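Local coordinates for protein putative alpha-N-acetylgalactosaminidase (Bacillus halodurans C-125, PDB 3CC1) that probably hydrolyses terminal alpha-linked N-acetylgalactosamine residues from glycoconjugates, at residues 168-173 with 204-209; 131-136 with 158-163. All coordinates share one frame; numbering follows the deposited sequence.

From the N terminus, interaction 2 comes first. It joins segment 131-136, in the loop after helix 120-125, to segment 158-163, which leads into helix 162-175. Interaction 1 opens further along that helix, at 168-173. It closes at 204-209, the end of helix 196-208 and the residue after it, once the chain has passed through strand 180-184. The two contacts follow in series and neither nest nor cross. Helix 162-175 joins them: its start meets a surface loop and its middle packs on the next helix. Their centres lie about 15 Å apart. Q163 links them directly, since its OE1 probably accepts a hydrogen bond from R204 NE at 3.3 Å.

Interaction 1: residues 168-173 with 204-209; sequences SLFELY and RAIQAC
F170 packs its ring against A205 and I206 of the neighbouring helix, while its CB and carbonyl O meet C209. The I206 side chain approaches one face of the ring. Its CB lies 4.1 Å from the centroid of the F170 ring and 25° off the normal, a CH-pi contact. I206 CG1 continues past the same ring, 3.7 Å from F170 CD1. The chain reaches on because CG1 is anti to the backbone N (chi1 -163°), and CD1 ends near F170 CE1. A205 adds its methyl obliquely, with CB 3.6 Å from F170 CD2. On the opposite face of the ring lies Y173 CD2, from the same helix as F170. The ring is thus held between two side chains. C209 meets F170 at the backbone end: its CB is 3.5 Å from F170 O and 3.8 Å from F170 CB. M213 touches both F170 and I206, and V181 of strand 180-184 also touches F170. With an alanine here the F170 ring would be gone, which would probably open a gap between the helices and leave A205 and I206 without the surface they pack on. The contact joins two successive helices of the TIM-barrel domain, with strand 180-184 between them in the chain. Its chemistry is almost wholly apolar, which implies that shape and burial, rather than directed polar bonds, hold these two segments together.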
# COMPACT_ATOMS: atom_id res chain seq x y z
N SER A 168 38.76 22.79 7.06
CA SER A 168 39.44 23.45 5.94
C SER A 168 38.47 23.79 4.80
O SER A 168 38.66 24.78 4.12
CB SER A 168 40.62 22.62 5.40
OG SER A 168 40.23 21.59 4.48
N LEU A 169 37.43 22.99 4.61
CA LEU A 169 36.47 23.28 3.50
C LEU A 169 35.64 24.50 3.86
O LEU A 169 35.45 25.42 3.06
CB LEU A 169 35.54 22.09 3.24
CG LEU A 169 36.13 20.78 2.73
CD1 LEU A 169 34.97 19.88 2.33
CD2 LEU A 169 37.09 21.02 1.55
N PHE A 170 35.15 24.51 5.08
CA PHE A 170 34.28 25.61 5.54
C PHE A 170 35.05 26.92 5.75
O PHE A 170 34.51 27.99 5.53
CB PHE A 170 33.43 25.19 6.72
CG PHE A 170 32.31 24.26 6.29
CD1 PHE A 170 31.14 24.79 5.77
CD2 PHE A 170 32.49 22.89 6.27
CE1 PHE A 170 30.13 23.97 5.31
CE2 PHE A 170 31.49 22.03 5.79
CZ PHE A 170 30.31 22.58 5.30
N GLU A 171 36.34 26.82 6.06
CA GLU A 171 37.21 28.01 5.99
C GLU A 171 37.30 28.56 4.58
O GLU A 171 37.20 29.76 4.37
CB GLU A 171 38.61 27.69 6.50
CG GLU A 171 38.70 27.56 8.00
CD GLU A 171 40.02 26.89 8.47
OE1 GLU A 171 40.98 26.79 7.65
OE2 GLU A 171 40.07 26.46 9.67
N LEU A 172 37.48 27.67 3.61
CA LEU A 172 37.51 28.08 2.21
C LEU A 172 36.20 28.76 1.78
O LEU A 172 36.19 29.83 1.15
CB LEU A 172 37.83 26.88 1.31
CG LEU A 172 38.06 27.16 -0.17
CD1 LEU A 172 39.19 28.23 -0.38
CD2 LEU A 172 38.39 25.82 -0.85
N TYR A 173 35.09 28.15 2.15
CA TYR A 173 33.78 28.67 1.78
C TYR A 173 33.54 30.02 2.47
O TYR A 173 32.96 30.93 1.87
CB TYR A 173 32.66 27.65 2.07
CG TYR A 173 32.86 26.30 1.42
CD1 TYR A 173 33.59 26.19 0.25
CD2 TYR A 173 32.35 25.14 1.99
CE1 TYR A 173 33.82 24.95 -0.34
CE2 TYR A 173 32.58 23.88 1.42
CZ TYR A 173 33.30 23.79 0.25
OH TYR A 173 33.53 22.59 -0.38
N ARG A 204 30.29 20.79 13.13
CA ARG A 204 31.34 21.43 13.89
C ARG A 204 32.19 22.36 13.04
O ARG A 204 32.60 23.43 13.51
CB ARG A 204 32.22 20.38 14.57
CG ARG A 204 31.50 19.71 15.69
CD ARG A 204 32.45 18.95 16.58
NE ARG A 204 32.76 17.66 16.00
CZ ARG A 204 32.16 16.53 16.37
NH1 ARG A 204 31.23 16.55 17.31
NH2 ARG A 204 32.49 15.39 15.78
N ALA A 205 32.45 21.94 11.80
CA ALA A 205 33.27 22.70 10.85
C ALA A 205 32.59 23.99 10.46
O ALA A 205 33.19 25.06 10.50
CB ALA A 205 33.59 21.85 9.59
N ILE A 206 31.32 23.91 10.09
CA ILE A 206 30.61 25.13 9.70
C ILE A 206 30.52 26.08 10.91
O ILE A 206 30.60 27.30 10.79
CB ILE A 206 29.23 24.82 9.05
CG1 ILE A 206 28.74 26.03 8.29
CG2 ILE A 206 28.19 24.39 10.08
CD1 ILE A 206 27.56 25.75 7.40
N GLN A 207 30.37 25.51 12.08
CA GLN A 207 30.25 26.32 13.30
C GLN A 207 31.57 27.00 13.64
O GLN A 207 31.58 28.06 14.23
CB GLN A 207 29.75 25.49 14.49
CG GLN A 207 28.21 25.34 14.54
N ALA A 208 32.68 26.42 13.24
CA ALA A 208 33.99 26.97 13.58
C ALA A 208 34.57 27.88 12.49
O ALA A 208 35.64 28.44 12.66
CB ALA A 208 34.96 25.85 13.87
N CYS A 209 33.87 28.06 11.37
CA CYS A 209 34.53 28.67 10.20
C CYS A 209 34.57 30.20 10.25
O CYS A 209 35.11 30.85 9.35
CB CYS A 209 33.84 28.22 8.92
SG CYS A 209 32.33 29.09 8.61

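Interaction 2: residues 131-136 with 158-163. With SO4 (sulfate ion), chain D.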
# COMPACT_ATOMS: atom_id res chain seq x y z
N GLY A 131 46.17 22.16 8.04
CA GLY A 131 45.98 22.31 9.48
C GLY A 131 46.04 20.98 10.20
O GLY A 131 45.61 20.84 11.37
N SER A 132 46.59 20.00 9.53
CA SER A 132 46.68 18.69 10.11
C SER A 132 48.10 18.20 9.96
O SER A 132 48.93 18.89 9.43
CB SER A 132 45.73 17.73 9.38
OG SER A 132 45.78 16.45 9.92
N THR A 133 48.34 16.97 10.37
CA THR A 133 49.58 16.32 10.07
C THR A 133 49.32 15.11 9.17
O THR A 133 50.15 14.22 9.03
CB THR A 133 50.28 15.89 11.37
OG1 THR A 133 49.50 14.88 12.04
CG2 THR A 133 50.46 17.11 12.31
N LYS A 134 48.17 15.08 8.53
CA LYS A 134 47.77 13.89 7.81
C LYS A 134 47.51 14.20 6.35
O LYS A 134 47.45 15.34 5.96
CB LYS A 134 46.52 13.28 8.47
CG LYS A 134 46.71 12.99 9.97
CD LYS A 134 47.68 11.85 10.19
CE LYS A 134 47.86 11.58 11.67
NZ LYS A 134 48.90 10.53 11.86
N THR A 135 47.33 13.15 5.57
CA THR A 135 46.99 13.25 4.17
C THR A 135 45.65 12.60 3.85
O THR A 135 45.09 11.88 4.66
CB THR A 135 47.99 12.52 3.31
OG1 THR A 135 47.94 11.11 3.62
CG2 THR A 135 49.40 13.05 3.53
N ALA A 136 45.20 12.83 2.62
CA ALA A 136 43.91 12.34 2.18
C ALA A 136 43.79 10.84 2.36
O ALA A 136 42.75 10.34 2.78
CB ALA A 136 43.63 12.73 0.70
N THR A 158 36.63 8.33 12.30
CA THR A 158 37.40 7.74 13.39
C THR A 158 38.86 8.14 13.28
O THR A 158 39.63 7.81 14.14
CB THR A 158 37.34 6.19 13.44
OG1 THR A 158 38.00 5.63 12.30
CG2 THR A 158 35.88 5.69 13.49
N LYS A 159 39.21 8.88 12.22
CA LYS A 159 40.61 9.16 11.92
C LYS A 159 41.05 10.54 12.31
O LYS A 159 40.36 11.53 12.11
CB LYS A 159 40.90 9.00 10.45
CG LYS A 159 40.69 7.63 9.93
CD LYS A 159 41.71 6.68 10.46
CE LYS A 159 41.68 5.43 9.64
NZ LYS A 159 42.24 4.27 10.39
N GLU A 160 42.26 10.60 12.85
CA GLU A 160 42.91 11.86 13.08
C GLU A 160 43.10 12.55 11.77
O GLU A 160 43.57 11.94 10.78
CB GLU A 160 44.26 11.67 13.79
CG GLU A 160 45.04 12.93 13.88
CD GLU A 160 46.25 12.80 14.81
OE1 GLU A 160 46.75 11.67 15.06
OE2 GLU A 160 46.70 13.86 15.29
N GLY A 161 42.68 13.81 11.75
CA GLY A 161 42.77 14.67 10.55
C GLY A 161 41.48 14.84 9.78
O GLY A 161 41.39 15.69 8.88
N ALA A 162 40.47 14.03 10.11
CA ALA A 162 39.19 14.07 9.41
C ALA A 162 38.45 15.39 9.67
O ALA A 162 37.91 16.03 8.73
CB ALA A 162 38.31 12.86 9.83
N GLN A 163 38.41 15.79 10.94
CA GLN A 163 37.74 17.03 11.33
C GLN A 163 38.47 18.20 10.69
O GLN A 163 37.87 19.18 10.25
CB GLN A 163 37.70 17.19 12.86
CG GLN A 163 36.98 18.45 13.28
CD GLN A 163 35.52 18.41 12.92
OE1 GLN A 163 34.78 17.55 13.42
NE2 GLN A 163 35.08 19.33 12.06
S SO4 D . 41.62 16.42 13.97
O1 SO4 D . 40.66 17.13 14.80
O2 SO4 D . 41.54 14.97 14.08
O3 SO4 D . 42.96 16.79 14.36
O4 SO4 D . 41.47 16.79 12.56
O HOH W 1 47.11 15.78 13.26
O HOH W 2 49.69 11.26 14.95
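K134 lays its side chain across E160, and S132 turns its hydroxyl to G161. The close packing lies at the backbone of 160-161. K134 CG sits 3.4 Å from E160 O, and S132 OG is 3.6 Å from G161 CA. The serine hydroxyl is carried toward the glycine with OG anti to the backbone N (chi1 -180°). It also accepts a weak hydrogen bond from K134 N, which bridges the two residues that face G161. A side chain at G161 would crowd both K134 CB and S132 OG. At its backbone angles a CB would also press on the carbonyl O of E160, which favours glycine.

The outer side is looser and wet. K134 and E160 cross at about a right angle. CE, not NZ, is the lysine atom nearest the carboxylate, 3.6 Å from E160 OE1. K134 NZ stays 4.0 Å from E160 OE1, too far for a salt bridge. The opposite charges probably still attract, and one water joins them: it donates to OE1 and accepts a weak bond from NZ. A second water donates to E160 OE2 at 2.8 Å and is hydrogen-bonded to T133 OG1. Both carboxylate oxygens of E160 are therefore tied to the loop through water, one of these links being weak.

A sulfate ion, probably from the crystallisation liquor, binds at the helix start. G161 N donates to its O2 over 2.8 Å in a nearly straight bond (177°), and S164 OG also binds the ion. K159 to A162 form a type II beta turn, closed by A162 N bonding to K159 O. G161 stands third in this turn and serves as the N-cap of helix 162-175. Backbone N-H binding an anion there is typical of a helix N-terminal anion site, here at the surface.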